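Local coordinates for sister chromatid cohesion protein (Chaetomium thermophilum, PDB 5T8V), which probably serves as a cohesin loader that acts on chromatin, the chain here being its C-terminal HEAT-repeat fragment, at residues 686-691 and 723-728; 692-697 and 707-712; 696-701 and 731-736; 712-717 and 749-754. All blocks are in the same frame, centred on the assembly; numbering follows the deposited sequence.

Contact 1: residues 686-691 and 723-728; sequences LEEKMT and RVLRSA
Leu725 reaches across from helix 723-735 to Glu688 and Thr691 on helix 685-696, a small contact between non-consecutive helices of a HEAT-repeat solenoid. The van der Waals contact rests on the forked end of this leucine. Its CD2 lies against the hydroxyl oxygen of Thr691, 3.3 Å from OG1, and near Glu688 O, while CD1 approaches Glu688 CA at 3.9 Å; both opposing side chains meet the leucine at about a right angle. A branched aliphatic group suits a place where it must touch two residues one helical turn apart. Glu688 offers its aliphatic stem, CG lying 4.1 Å from Leu725 CD2, for its chain is extended and CG stands opposite the backbone N (chi1 177°), leaving the carboxylate at the exposed side of the helix.

The polar interactions run beside this contact. Glu687 pairs with Arg719 and Asn720, while Asn722 OD1 accepts from Leu725 N at the start of helix 723-735. Thr691 has chi1 of 67°, which turns OG1 back toward its own helix, where it makes a weak 3.4 Å hydrogen bond to Glu688 O.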
loop_
_atom_site.group_PDB
_atom_site.type_symbol
_atom_site.label_atom_id
_atom_site.label_comp_id
_atom_site.label_asym_id
_atom_site.label_seq_id
_atom_site.Cartn_x
_atom_site.Cartn_y
_atom_site.Cartn_z
ATOM N N LEU A 686 -11.810 -7.264 -12.989
ATOM C CA LEU A 686 -11.637 -7.374 -11.544
ATOM C C LEU A 686 -12.667 -6.541 -10.798
ATOM O O LEU A 686 -13.036 -6.876 -9.666
ATOM C CB LEU A 686 -10.227 -6.932 -11.152
ATOM C CG LEU A 686 -9.072 -7.752 -11.724
ATOM C CD1 LEU A 686 -7.786 -6.952 -11.667
ATOM C CD2 LEU A 686 -8.924 -9.054 -10.967
ATOM N N GLU A 687 -13.143 -5.462 -11.421
ATOM C CA GLU A 687 -14.020 -4.502 -10.764
ATOM C C GLU A 687 -15.095 -5.180 -9.925
ATOM O O GLU A 687 -15.177 -4.968 -8.712
ATOM C CB GLU A 687 -14.653 -3.591 -11.819
ATOM C CG GLU A 687 -15.473 -2.457 -11.247
ATOM C CD GLU A 687 -15.677 -1.334 -12.243
ATOM O OE1 GLU A 687 -14.697 -0.621 -12.551
ATOM O OE2 GLU A 687 -16.816 -1.170 -12.728
ATOM N N GLU A 688 -15.918 -6.023 -10.552
ATOM C CA GLU A 688 -17.056 -6.599 -9.843
ATOM C C GLU A 688 -16.629 -7.296 -8.558
ATOM O O GLU A 688 -17.307 -7.182 -7.530
ATOM C CB GLU A 688 -17.808 -7.574 -10.750
ATOM C CG GLU A 688 -18.966 -8.272 -10.048
ATOM C CD GLU A 688 -19.978 -8.859 -11.012
ATOM O OE1 GLU A 688 -19.620 -9.093 -12.187
ATOM O OE2 GLU A 688 -21.134 -9.080 -10.593
ATOM N N LYS A 689 -15.507 -8.015 -8.586
ATOM C CA LYS A 689 -15.099 -8.773 -7.410
ATOM C C LYS A 689 -14.321 -7.938 -6.403
ATOM O O LYS A 689 -14.087 -8.411 -5.286
ATOM C CB LYS A 689 -14.268 -9.992 -7.828
ATOM C CG LYS A 689 -12.759 -9.771 -7.879
ATOM C CD LYS A 689 -12.038 -11.028 -8.349
ATOM C CE LYS A 689 -10.614 -11.097 -7.805
ATOM N NZ LYS A 689 -10.577 -11.261 -6.319
ATOM N N MET A 690 -13.922 -6.717 -6.758
ATOM C CA MET A 690 -13.162 -5.869 -5.848
ATOM C C MET A 690 -14.012 -4.812 -5.156
ATOM O O MET A 690 -13.655 -4.374 -4.057
ATOM C CB MET A 690 -12.015 -5.184 -6.601
ATOM C CG MET A 690 -11.011 -6.167 -7.195
ATOM S SD MET A 690 -9.463 -5.405 -7.724
ATOM C CE MET A 690 -8.602 -5.276 -6.165
ATOM N N THR A 691 -15.132 -4.399 -5.757
ATOM C CA THR A 691 -15.998 -3.426 -5.097
ATOM C C THR A 691 -16.464 -3.934 -3.741
ATOM O O THR A 691 -16.661 -3.141 -2.813
ATOM C CB THR A 691 -17.217 -3.099 -5.963
ATOM O OG1 THR A 691 -18.060 -4.252 -6.062
ATOM C CG2 THR A 691 -16.800 -2.667 -7.343
ATOM N N ARG A 723 -26.641 -3.776 -11.738
ATOM C CA ARG A 723 -27.612 -3.317 -10.750
ATOM C C ARG A 723 -27.296 -3.842 -9.355
ATOM O O ARG A 723 -27.559 -3.150 -8.365
ATOM C CB ARG A 723 -29.020 -3.737 -11.173
ATOM C CG ARG A 723 -29.558 -2.941 -12.350
ATOM C CD ARG A 723 -30.794 -3.579 -12.951
ATOM N NE ARG A 723 -31.473 -2.672 -13.872
ATOM C CZ ARG A 723 -32.437 -3.035 -14.713
ATOM N NH1 ARG A 723 -32.840 -4.298 -14.765
ATOM N NH2 ARG A 723 -32.995 -2.133 -15.509
ATOM N N VAL A 724 -26.736 -5.047 -9.254
ATOM C CA VAL A 724 -26.379 -5.591 -7.946
ATOM C C VAL A 724 -25.282 -4.746 -7.308
ATOM O O VAL A 724 -25.398 -4.311 -6.154
ATOM C CB VAL A 724 -25.961 -7.067 -8.075
ATOM C CG1 VAL A 724 -25.711 -7.681 -6.701
ATOM C CG2 VAL A 724 -27.025 -7.865 -8.823
ATOM N N LEU A 725 -24.201 -4.496 -8.053
ATOM C CA LEU A 725 -23.157 -3.598 -7.575
ATOM C C LEU A 725 -23.744 -2.251 -7.178
ATOM O O LEU A 725 -23.698 -1.862 -6.009
ATOM C CB LEU A 725 -22.082 -3.403 -8.646
ATOM C CG LEU A 725 -21.158 -4.566 -9.007
ATOM C CD1 LEU A 725 -19.988 -4.023 -9.814
ATOM C CD2 LEU A 725 -20.666 -5.326 -7.777
ATOM N N ARG A 726 -24.309 -1.527 -8.149
ATOM C CA ARG A 726 -24.820 -0.185 -7.882
ATOM C C ARG A 726 -25.710 -0.160 -6.645
ATOM O O ARG A 726 -25.611 0.754 -5.819
ATOM C CB ARG A 726 -25.585 0.334 -9.102
ATOM C CG ARG A 726 -24.695 0.926 -10.188
ATOM C CD ARG A 726 -25.512 1.406 -11.377
ATOM N NE ARG A 726 -24.735 2.251 -12.280
ATOM C CZ ARG A 726 -25.198 2.758 -13.420
ATOM N NH1 ARG A 726 -26.440 2.506 -13.810
ATOM N NH2 ARG A 726 -24.416 3.517 -14.174
ATOM N N SER A 727 -26.581 -1.160 -6.494
ATOM C CA SER A 727 -27.471 -1.187 -5.338
ATOM C C SER A 727 -26.694 -1.386 -4.041
ATOM O O SER A 727 -27.014 -0.766 -3.021
ATOM C CB SER A 727 -28.523 -2.283 -5.510
ATOM O OG SER A 727 -27.923 -3.563 -5.610
ATOM N N ALA A 728 -25.669 -2.244 -4.055
ATOM C CA ALA A 728 -24.857 -2.434 -2.856
ATOM C C ALA A 728 -24.090 -1.163 -2.502
ATOM O O ALA A 728 -24.040 -0.756 -1.331
ATOM C CB ALA A 728 -23.895 -3.605 -3.060
#

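Contact 2: residues 692-697 and 707-712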
loop_
_atom_site.group_PDB
_atom_site.type_symbol
_atom_site.label_atom_id
_atom_site.label_comp_id
_atom_site.label_asym_id
_atom_site.label_seq_id
_atom_site.Cartn_x
_atom_site.Cartn_y
_atom_site.Cartn_z
ATOM N N GLU A 692 -16.658 -5.248 -3.608
ATOM C CA GLU A 692 -17.052 -5.808 -2.321
ATOM C C GLU A 692 -16.058 -5.421 -1.235
ATOM O O GLU A 692 -16.448 -5.125 -0.100
ATOM C CB GLU A 692 -17.167 -7.328 -2.424
ATOM C CG GLU A 692 -17.924 -7.969 -1.269
ATOM C CD GLU A 692 -17.712 -9.470 -1.193
ATOM O OE1 GLU A 692 -17.128 -9.938 -0.193
ATOM O OE2 GLU A 692 -18.120 -10.181 -2.137
ATOM N N THR A 693 -14.765 -5.413 -1.567
ATOM C CA THR A 693 -13.757 -4.988 -0.604
ATOM C C THR A 693 -13.809 -3.484 -0.375
ATOM O O THR A 693 -13.511 -3.015 0.729
ATOM C CB THR A 693 -12.365 -5.408 -1.081
ATOM O OG1 THR A 693 -12.306 -6.837 -1.174
ATOM C CG2 THR A 693 -11.285 -4.924 -0.119
ATOM N N VAL A 694 -14.185 -2.713 -1.396
ATOM C CA VAL A 694 -14.285 -1.266 -1.240
ATOM C C VAL A 694 -15.423 -0.911 -0.288
ATOM O O VAL A 694 -15.236 -0.152 0.670
ATOM C CB VAL A 694 -14.463 -0.594 -2.613
ATOM C CG1 VAL A 694 -14.690 0.910 -2.463
ATOM C CG2 VAL A 694 -13.246 -0.859 -3.490
ATOM N N VAL A 695 -16.618 -1.456 -0.533
ATOM C CA VAL A 695 -17.765 -1.116 0.307
ATOM C C VAL A 695 -17.534 -1.563 1.741
ATOM O O VAL A 695 -18.008 -0.917 2.683
ATOM C CB VAL A 695 -19.062 -1.725 -0.265
ATOM C CG1 VAL A 695 -19.271 -1.271 -1.693
ATOM C CG2 VAL A 695 -19.038 -3.246 -0.182
ATOM N N ASN A 696 -16.823 -2.674 1.938
ATOM C CA ASN A 696 -16.480 -3.089 3.293
ATOM C C ASN A 696 -15.690 -1.999 4.007
ATOM O O ASN A 696 -15.918 -1.731 5.194
ATOM C CB ASN A 696 -15.690 -4.396 3.257
ATOM C CG ASN A 696 -16.541 -5.578 2.834
ATOM O OD1 ASN A 696 -17.684 -5.412 2.407
ATOM N ND2 ASN A 696 -15.989 -6.779 2.950
ATOM N N ARG A 697 -14.776 -1.342 3.292
ATOM C CA ARG A 697 -14.007 -0.254 3.882
ATOM C C ARG A 697 -14.883 0.914 4.311
ATOM O O ARG A 697 -14.393 1.804 5.013
ATOM C CB ARG A 697 -12.943 0.228 2.893
ATOM C CG ARG A 697 -11.966 -0.855 2.451
ATOM C CD ARG A 697 -10.819 -1.034 3.431
ATOM N NE ARG A 697 -11.267 -1.527 4.733
ATOM C CZ ARG A 697 -11.548 -2.799 5.001
ATOM N NH1 ARG A 697 -11.439 -3.728 4.058
ATOM N NH2 ARG A 697 -11.947 -3.143 6.219
ATOM N N LYS A 707 -13.841 7.785 3.585
ATOM C CA LYS A 707 -14.126 8.786 2.562
ATOM C C LYS A 707 -13.520 8.384 1.222
ATOM O O LYS A 707 -14.188 8.438 0.181
ATOM C CB LYS A 707 -13.602 10.150 3.016
ATOM C CG LYS A 707 -14.261 10.660 4.297
ATOM C CD LYS A 707 -13.445 11.749 4.986
ATOM C CE LYS A 707 -13.596 13.101 4.305
ATOM N NZ LYS A 707 -12.958 14.191 5.097
ATOM N N ARG A 708 -12.254 7.962 1.230
ATOM C CA ARG A 708 -11.618 7.523 -0.008
ATOM C C ARG A 708 -12.362 6.340 -0.614
ATOM O O ARG A 708 -12.650 6.316 -1.820
ATOM C CB ARG A 708 -10.156 7.161 0.256
ATOM C CG ARG A 708 -9.423 6.659 -0.976
ATOM C CD ARG A 708 -7.917 6.687 -0.787
ATOM N NE ARG A 708 -7.212 6.389 -2.031
ATOM C CZ ARG A 708 -5.901 6.522 -2.203
ATOM N NH1 ARG A 708 -5.135 6.954 -1.209
ATOM N NH2 ARG A 708 -5.354 6.228 -3.375
ATOM N N ALA A 709 -12.692 5.346 0.213
ATOM C CA ALA A 709 -13.361 4.150 -0.287
ATOM C C ALA A 709 -14.709 4.478 -0.918
ATOM O O ALA A 709 -15.107 3.834 -1.895
ATOM C CB ALA A 709 -13.539 3.136 0.843
ATOM N N MET A 710 -15.428 5.465 -0.380
ATOM C CA MET A 710 -16.733 5.798 -0.937
ATOM C C MET A 710 -16.644 6.748 -2.123
ATOM O O MET A 710 -17.563 6.770 -2.950
ATOM C CB MET A 710 -17.643 6.381 0.147
ATOM C CG MET A 710 -17.127 7.616 0.849
ATOM S SD MET A 710 -18.237 8.143 2.174
ATOM C CE MET A 710 -18.139 6.755 3.306
ATOM N N LYS A 711 -15.563 7.522 -2.243
ATOM C CA LYS A 711 -15.331 8.255 -3.484
ATOM C C LYS A 711 -15.015 7.287 -4.622
ATOM O O LYS A 711 -15.607 7.364 -5.710
ATOM C CB LYS A 711 -14.196 9.262 -3.293
ATOM C CG LYS A 711 -14.189 10.403 -4.304
ATOM C CD LYS A 711 -15.305 11.402 -4.028
ATOM C CE LYS A 711 -15.268 12.567 -5.007
ATOM N NZ LYS A 711 -16.354 13.557 -4.751
ATOM N N LEU A 712 -14.087 6.359 -4.381
ATOM C CA LEU A 712 -13.832 5.296 -5.347
ATOM C C LEU A 712 -15.115 4.547 -5.685
ATOM O O LEU A 712 -15.394 4.266 -6.857
ATOM C CB LEU A 712 -12.779 4.335 -4.794
ATOM C CG LEU A 712 -12.498 3.066 -5.603
ATOM C CD1 LEU A 712 -11.949 3.406 -6.977
ATOM C CD2 LEU A 712 -11.537 2.161 -4.849
#
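Val694, near the end of helix 685-696, and Arg697, close after it, meet Ala709 and Leu712 of helix 703-719, in the buried seam between consecutive helices of the HEAT-repeat solenoid. Val694 uses both its methyls: CG2 touches Leu712 CD2 at 3.7 Å, the two side chains crossing at about a right angle, and CG1 lies over Ala709, 4.1 Å from its CB. One turn further on, Arg697 CB packs on Ala709 CB at 3.6 Å. Alanine suits this position because its short side chain lets the backbones approach closely, with Val694 CA only 5.6 Å from Ala709 CA. The beta-branched valine fills the seam without a long flexible chain, and the larger leucine carries the apolar surface a turn further along its helix.

In the next shell, helix 666-682 lines the same seam: Leu673 touches Arg697, Arg708 and Ala709, while Ser677 lies against Leu712. Arg708 is tied to that helix by a salt bridge from NH1 to Asp670. Met710, beside Ala709, turns instead to Leu733 and to Val744 and Leu747 of helix 742-755.

Arg697 contributes only the base of its side chain to the seam. Bends at chi2 (-84°) and chi3 (65°) lead the guanidinium away, and its NE donates to Asp700 OD2 at 3.2 Å in a salt bridge that meets the carboxylate on its anti side.

Contact 3: residues 696-701 and 731-736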
loop_
_atom_site.group_PDB
_atom_site.type_symbol
_atom_site.label_atom_id
_atom_site.label_comp_id
_atom_site.label_asym_id
_atom_site.label_seq_id
_atom_site.Cartn_x
_atom_site.Cartn_y
_atom_site.Cartn_z
ATOM N N ASN A 696 -16.823 -2.674 1.938
ATOM C CA ASN A 696 -16.480 -3.089 3.293
ATOM C C ASN A 696 -15.690 -1.999 4.007
ATOM O O ASN A 696 -15.918 -1.731 5.194
ATOM C CB ASN A 696 -15.690 -4.396 3.257
ATOM C CG ASN A 696 -16.541 -5.578 2.834
ATOM O OD1 ASN A 696 -17.684 -5.412 2.407
ATOM N ND2 ASN A 696 -15.989 -6.779 2.950
ATOM N N ARG A 697 -14.776 -1.342 3.292
ATOM C CA ARG A 697 -14.007 -0.254 3.882
ATOM C C ARG A 697 -14.883 0.914 4.311
ATOM O O ARG A 697 -14.393 1.804 5.013
ATOM C CB ARG A 697 -12.943 0.228 2.893
ATOM C CG ARG A 697 -11.966 -0.855 2.451
ATOM C CD ARG A 697 -10.819 -1.034 3.431
ATOM N NE ARG A 697 -11.267 -1.527 4.733
ATOM C CZ ARG A 697 -11.548 -2.799 5.001
ATOM N NH1 ARG A 697 -11.439 -3.728 4.058
ATOM N NH2 ARG A 697 -11.947 -3.143 6.219
ATOM N N PHE A 698 -16.157 0.940 3.908
ATOM C CA PHE A 698 -17.074 1.935 4.454
ATOM C C PHE A 698 -17.141 1.844 5.971
ATOM O O PHE A 698 -17.291 2.866 6.647
ATOM C CB PHE A 698 -18.478 1.762 3.862
ATOM C CG PHE A 698 -18.583 2.101 2.394
ATOM C CD1 PHE A 698 -17.481 2.537 1.673
ATOM C CD2 PHE A 698 -19.801 1.995 1.740
ATOM C CE1 PHE A 698 -17.593 2.846 0.333
ATOM C CE2 PHE A 698 -19.917 2.306 0.398
ATOM C CZ PHE A 698 -18.814 2.733 -0.304
ATOM N N SER A 699 -17.030 0.637 6.523
ATOM C CA SER A 699 -17.061 0.432 7.970
ATOM C C SER A 699 -15.657 0.318 8.548
ATOM O O SER A 699 -15.399 -0.507 9.429
ATOM C CB SER A 699 -17.885 -0.805 8.311
ATOM O OG SER A 699 -17.265 -1.986 7.833
ATOM N N ASP A 700 -14.732 1.140 8.065
ATOM C CA ASP A 700 -13.361 1.134 8.547
ATOM C C ASP A 700 -13.187 2.188 9.634
ATOM O O ASP A 700 -13.873 3.212 9.650
ATOM C CB ASP A 700 -12.387 1.397 7.396
ATOM C CG ASP A 700 -10.943 1.128 7.772
ATOM O OD1 ASP A 700 -10.553 1.429 8.921
ATOM O OD2 ASP A 700 -10.195 0.616 6.914
ATOM N N ALA A 701 -12.253 1.921 10.550
ATOM C CA ALA A 701 -12.043 2.817 11.682
ATOM C C ALA A 701 -11.702 4.227 11.212
ATOM O O ALA A 701 -12.371 5.199 11.582
ATOM C CB ALA A 701 -10.936 2.266 12.582
ATOM N N ASN A 731 -26.471 1.287 -1.045
ATOM C CA ASN A 731 -26.889 0.882 0.292
ATOM C C ASN A 731 -25.827 1.232 1.326
ATOM O O ASN A 731 -26.152 1.737 2.408
ATOM C CB ASN A 731 -27.194 -0.616 0.319
ATOM C CG ASN A 731 -27.900 -1.041 1.589
ATOM O OD1 ASN A 731 -27.281 -1.161 2.646
ATOM N ND2 ASN A 731 -29.206 -1.270 1.493
ATOM N N GLY A 732 -24.554 0.981 1.013
ATOM C CA GLY A 732 -23.493 1.362 1.937
ATOM C C GLY A 732 -23.391 2.866 2.110
ATOM O O GLY A 732 -23.369 3.381 3.234
ATOM N N LEU A 733 -23.319 3.594 0.992
ATOM C CA LEU A 733 -23.293 5.052 1.043
ATOM C C LEU A 733 -24.411 5.587 1.924
ATOM O O LEU A 733 -24.181 6.431 2.798
ATOM C CB LEU A 733 -23.415 5.625 -0.371
ATOM C CG LEU A 733 -22.164 5.565 -1.246
ATOM C CD1 LEU A 733 -22.520 5.836 -2.699
ATOM C CD2 LEU A 733 -21.130 6.563 -0.761
ATOM N N LEU A 734 -25.635 5.105 1.705
ATOM C CA LEU A 734 -26.756 5.559 2.519
ATOM C C LEU A 734 -26.548 5.204 3.985
ATOM O O LEU A 734 -26.806 6.026 4.870
ATOM C CB LEU A 734 -28.060 4.965 1.995
ATOM C CG LEU A 734 -28.687 5.695 0.802
ATOM C CD1 LEU A 734 -29.708 4.827 0.079
ATOM C CD2 LEU A 734 -29.342 6.991 1.263
ATOM N N HIS A 735 -26.065 3.990 4.266
ATOM C CA HIS A 735 -25.764 3.627 5.648
ATOM C C HIS A 735 -24.774 4.595 6.278
ATOM O O HIS A 735 -24.770 4.768 7.502
ATOM C CB HIS A 735 -25.214 2.203 5.720
ATOM C CG HIS A 735 -26.227 1.183 6.130
ATOM N ND1 HIS A 735 -26.936 0.429 5.218
ATOM C CD2 HIS A 735 -26.654 0.791 7.354
ATOM C CE1 HIS A 735 -27.754 -0.383 5.864
ATOM N NE2 HIS A 735 -27.603 -0.183 7.160
ATOM N N ARG A 736 -23.929 5.233 5.470
ATOM C CA ARG A 736 -22.917 6.145 5.985
ATOM C C ARG A 736 -23.427 7.571 6.164
ATOM O O ARG A 736 -22.616 8.488 6.335
ATOM C CB ARG A 736 -21.695 6.142 5.062
ATOM C CG ARG A 736 -20.966 4.806 5.010
ATOM C CD ARG A 736 -19.889 4.702 6.084
ATOM N NE ARG A 736 -20.413 4.866 7.438
ATOM C CZ ARG A 736 -20.917 3.883 8.180
ATOM N NH1 ARG A 736 -20.978 2.644 7.710
ATOM N NH2 ARG A 736 -21.365 4.140 9.401
#
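Asn731 O is gripped twice by His735, just before the point where Gly732 meets Phe698. The backbone N of His735 makes the usual helical bond; His735 ND1 reaches Asn731 O at 3.2 Å from the opposite face of its plane, and bonds weakly to Asn731 OD1 as well. Asn696 O, on the other segment, is likewise shared by Ser699 N and by Ser699 OG at 3.0 Å, so the turn leaving helix 685-696 is held beside Phe698. The contact joins that turn to the C-terminal end of helix 723-735 in the HEAT-repeat solenoid.

Between these polar turns the contact is mostly apolar. The Phe698 ring comes up to Gly732 with its edge, CD2 lying 3.8 Å from Gly732 CA, and CE2 sits 4.3 Å from Leu733 CG. Glycine suits this place because a CB would point at the ring and collide with CD2; its absence lets the ring edge reach the backbone. Phe698 CG is anti to the carbonyl carbon (chi1 -68°), which carries the ring across to helix 723-735.

Arg736, just past that helix, lays its aliphatic part alongside Phe698, with CD 3.9 Å from Phe698 CB. CD also passes beside Phe698 O, without any hydrogen bond between the two residues, and NE forms a salt bridge with Asp739. The chemistry is thus divided: mainly carbon surfaces join loop to helix, while hydrogen bonds and salt bridges brace each segment or reach beyond the contact.

Contact 4: residues 712-717 and 749-754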
loop_
_atom_site.group_PDB
_atom_site.type_symbol
_atom_site.label_atom_id
_atom_site.label_comp_id
_atom_site.label_asym_id
_atom_site.label_seq_id
_atom_site.Cartn_x
_atom_site.Cartn_y
_atom_site.Cartn_z
ATOM N N LEU A 712 -14.087 6.359 -4.381
ATOM C CA LEU A 712 -13.832 5.296 -5.347
ATOM C C LEU A 712 -15.115 4.547 -5.685
ATOM O O LEU A 712 -15.394 4.266 -6.857
ATOM C CB LEU A 712 -12.779 4.335 -4.794
ATOM C CG LEU A 712 -12.498 3.066 -5.603
ATOM C CD1 LEU A 712 -11.949 3.406 -6.977
ATOM C CD2 LEU A 712 -11.537 2.161 -4.849
ATOM N N ALA A 713 -15.914 4.221 -4.665
ATOM C CA ALA A 713 -17.174 3.527 -4.902
ATOM C C ALA A 713 -18.131 4.373 -5.727
ATOM O O ALA A 713 -18.966 3.828 -6.457
ATOM C CB ALA A 713 -17.819 3.142 -3.572
ATOM N N LYS A 714 -18.039 5.700 -5.618
ATOM C CA LYS A 714 -18.825 6.571 -6.486
ATOM C C LYS A 714 -18.384 6.427 -7.937
ATOM O O LYS A 714 -19.206 6.167 -8.829
ATOM C CB LYS A 714 -18.695 8.022 -6.019
ATOM C CG LYS A 714 -19.148 9.076 -7.027
ATOM C CD LYS A 714 -18.754 10.466 -6.560
ATOM C CE LYS A 714 -18.854 11.477 -7.687
ATOM N NZ LYS A 714 -18.362 12.818 -7.270
ATOM N N ASP A 715 -17.082 6.588 -8.193
ATOM C CA ASP A 715 -16.577 6.408 -9.551
ATOM C C ASP A 715 -17.023 5.069 -10.128
ATOM O O ASP A 715 -17.479 4.995 -11.277
ATOM C CB ASP A 715 -15.051 6.517 -9.562
ATOM C CG ASP A 715 -14.564 7.912 -9.205
ATOM O OD1 ASP A 715 -15.265 8.892 -9.538
ATOM O OD2 ASP A 715 -13.480 8.027 -8.592
ATOM N N ILE A 716 -16.915 3.999 -9.338
ATOM C CA ILE A 716 -17.332 2.681 -9.809
ATOM C C ILE A 716 -18.831 2.659 -10.076
ATOM O O ILE A 716 -19.296 2.045 -11.044
ATOM C CB ILE A 716 -16.925 1.599 -8.792
ATOM C CG1 ILE A 716 -15.403 1.587 -8.609
ATOM C CG2 ILE A 716 -17.412 0.234 -9.251
ATOM C CD1 ILE A 716 -14.927 0.804 -7.400
ATOM N N TYR A 717 -19.614 3.315 -9.216
ATOM C CA TYR A 717 -21.053 3.382 -9.442
ATOM C C TYR A 717 -21.360 3.990 -10.802
ATOM O O TYR A 717 -22.243 3.509 -11.521
ATOM C CB TYR A 717 -21.726 4.189 -8.331
ATOM C CG TYR A 717 -23.238 4.234 -8.434
ATOM C CD1 TYR A 717 -23.870 5.089 -9.328
ATOM C CD2 TYR A 717 -24.032 3.426 -7.633
ATOM C CE1 TYR A 717 -25.246 5.132 -9.425
ATOM C CE2 TYR A 717 -25.412 3.464 -7.723
ATOM C CZ TYR A 717 -26.014 4.319 -8.621
ATOM O OH TYR A 717 -27.387 4.361 -8.716
ATOM N N ARG A 749 -24.001 12.486 1.754
ATOM C CA ARG A 749 -25.068 13.278 1.156
ATOM C C ARG A 749 -24.686 13.722 -0.250
ATOM O O ARG A 749 -25.360 13.380 -1.223
ATOM C CB ARG A 749 -25.384 14.491 2.033
ATOM C CG ARG A 749 -26.076 14.150 3.337
ATOM C CD ARG A 749 -26.559 15.403 4.045
ATOM N NE ARG A 749 -26.904 15.137 5.439
ATOM C CZ ARG A 749 -26.047 15.196 6.454
ATOM N NH1 ARG A 749 -24.775 15.517 6.247
ATOM N NH2 ARG A 749 -26.463 14.934 7.685
ATOM N N GLN A 750 -23.593 14.478 -0.372
ATOM C CA GLN A 750 -23.130 14.960 -1.670
ATOM C C GLN A 750 -23.216 13.881 -2.749
ATOM O O GLN A 750 -23.896 14.045 -3.772
ATOM C CB GLN A 750 -21.692 15.474 -1.526
ATOM C CG GLN A 750 -20.938 15.673 -2.837
ATOM C CD GLN A 750 -21.636 16.634 -3.778
ATOM O OE1 GLN A 750 -21.768 16.364 -4.972
ATOM N NE2 GLN A 750 -22.076 17.770 -3.247
ATOM N N VAL A 751 -22.530 12.759 -2.520
ATOM C CA VAL A 751 -22.467 11.701 -3.525
ATOM C C VAL A 751 -23.866 11.196 -3.855
ATOM O O VAL A 751 -24.226 11.034 -5.027
ATOM C CB VAL A 751 -21.555 10.559 -3.040
ATOM C CG1 VAL A 751 -21.534 9.420 -4.051
ATOM C CG2 VAL A 751 -20.144 11.075 -2.797
ATOM N N ILE A 752 -24.676 10.937 -2.826
ATOM C CA ILE A 752 -26.013 10.399 -3.063
ATOM C C ILE A 752 -26.839 11.375 -3.892
ATOM O O ILE A 752 -27.599 10.970 -4.780
ATOM C CB ILE A 752 -26.690 10.061 -1.723
ATOM C CG1 ILE A 752 -25.886 8.980 -0.995
ATOM C CG2 ILE A 752 -28.124 9.583 -1.945
ATOM C CD1 ILE A 752 -26.225 8.842 0.463
ATOM N N GLU A 753 -26.703 12.674 -3.620
ATOM C CA GLU A 753 -27.370 13.678 -4.441
ATOM C C GLU A 753 -26.894 13.603 -5.883
ATOM O O GLU A 753 -27.681 13.793 -6.817
ATOM C CB GLU A 753 -27.120 15.079 -3.877
ATOM C CG GLU A 753 -27.580 15.282 -2.441
ATOM C CD GLU A 753 -27.480 16.728 -1.990
ATOM O OE1 GLU A 753 -27.351 17.617 -2.857
ATOM O OE2 GLU A 753 -27.525 16.975 -0.766
ATOM N N GLU A 754 -25.605 13.326 -6.087
ATOM C CA GLU A 754 -25.066 13.312 -7.442
ATOM C C GLU A 754 -25.564 12.102 -8.229
ATOM O O GLU A 754 -26.017 12.240 -9.372
ATOM C CB GLU A 754 -23.538 13.331 -7.397
ATOM C CG GLU A 754 -22.887 13.418 -8.768
ATOM C CD GLU A 754 -21.381 13.549 -8.688
ATOM O OE1 GLU A 754 -20.862 13.790 -7.576
ATOM O OE2 GLU A 754 -20.715 13.408 -9.735
#
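Lys714 and Glu754 form a salt bridge across helices 703-719 and 742-755 of this HEAT-repeat solenoid, the one hydrogen-bonded pair between segments 712-717 and 749-754. Lys714 NZ donates to Glu754 OE1 at 2.7 Å, approaching the carboxylate on its syn side and 26° out of its plane. Glu754 OE2 is farther off, at 3.5 Å from Lys714 NZ, so the grip is one-sided. Both chains are fully extended and cross at about a right angle; length is what suits lysine and glutamate here, since each must reach over the groove. Lys711 NZ lies near Lys714 NZ, and the glutamate probably offsets the resulting concentration of positive charge.

Beneath the ion pair, Val751 crosses the lysine stem at a slant. Its CG1 is 3.7 Å from Lys714 CB and 3.9 Å from Lys714 CD, so the methylenes serve as apolar surface while the ammonium stays at the partly exposed edge. Compact and beta-branched, valine offers two methyls to those methylenes without hindering the ion pair. Val751 and Glu754 are one turn apart, which puts both on the face turned to Lys714.

Other polar groups are met nearby. Tyr717 O accepts from Arg726 NE, whose guanidinium also makes a cation-pi contact with the tyrosine ring, and Tyr717 OH has a weak bond with Trp756 NE1. Side chains of helix 723-735 touch both segments: Ile729 meets Ala713 and Tyr717, while Leu733 and Leu734 pack on Val751 and Ile752 of helix 742-755.

Overall arrangement
From the N-terminal side, helix 685-696 enters first into contact 1, which closes a loop on the start of helix 723-735. Nested inside that loop is contact 2, joining the end of helix 685-696 to helix 703-719. Contact 3 begins from residues shared with contact 2 and runs to the end of helix 723-735, crossing contact 1. Contact 4 opens at Leu712, where contact 2 closes, and extends to helix 742-755, crossing both contacts 1 and 3. Neighbouring helices meet in contact 2, whereas contacts 1 and 4 each skip a helix, and the overlapping loops knit four successive helices and a connecting turn of the solenoid together.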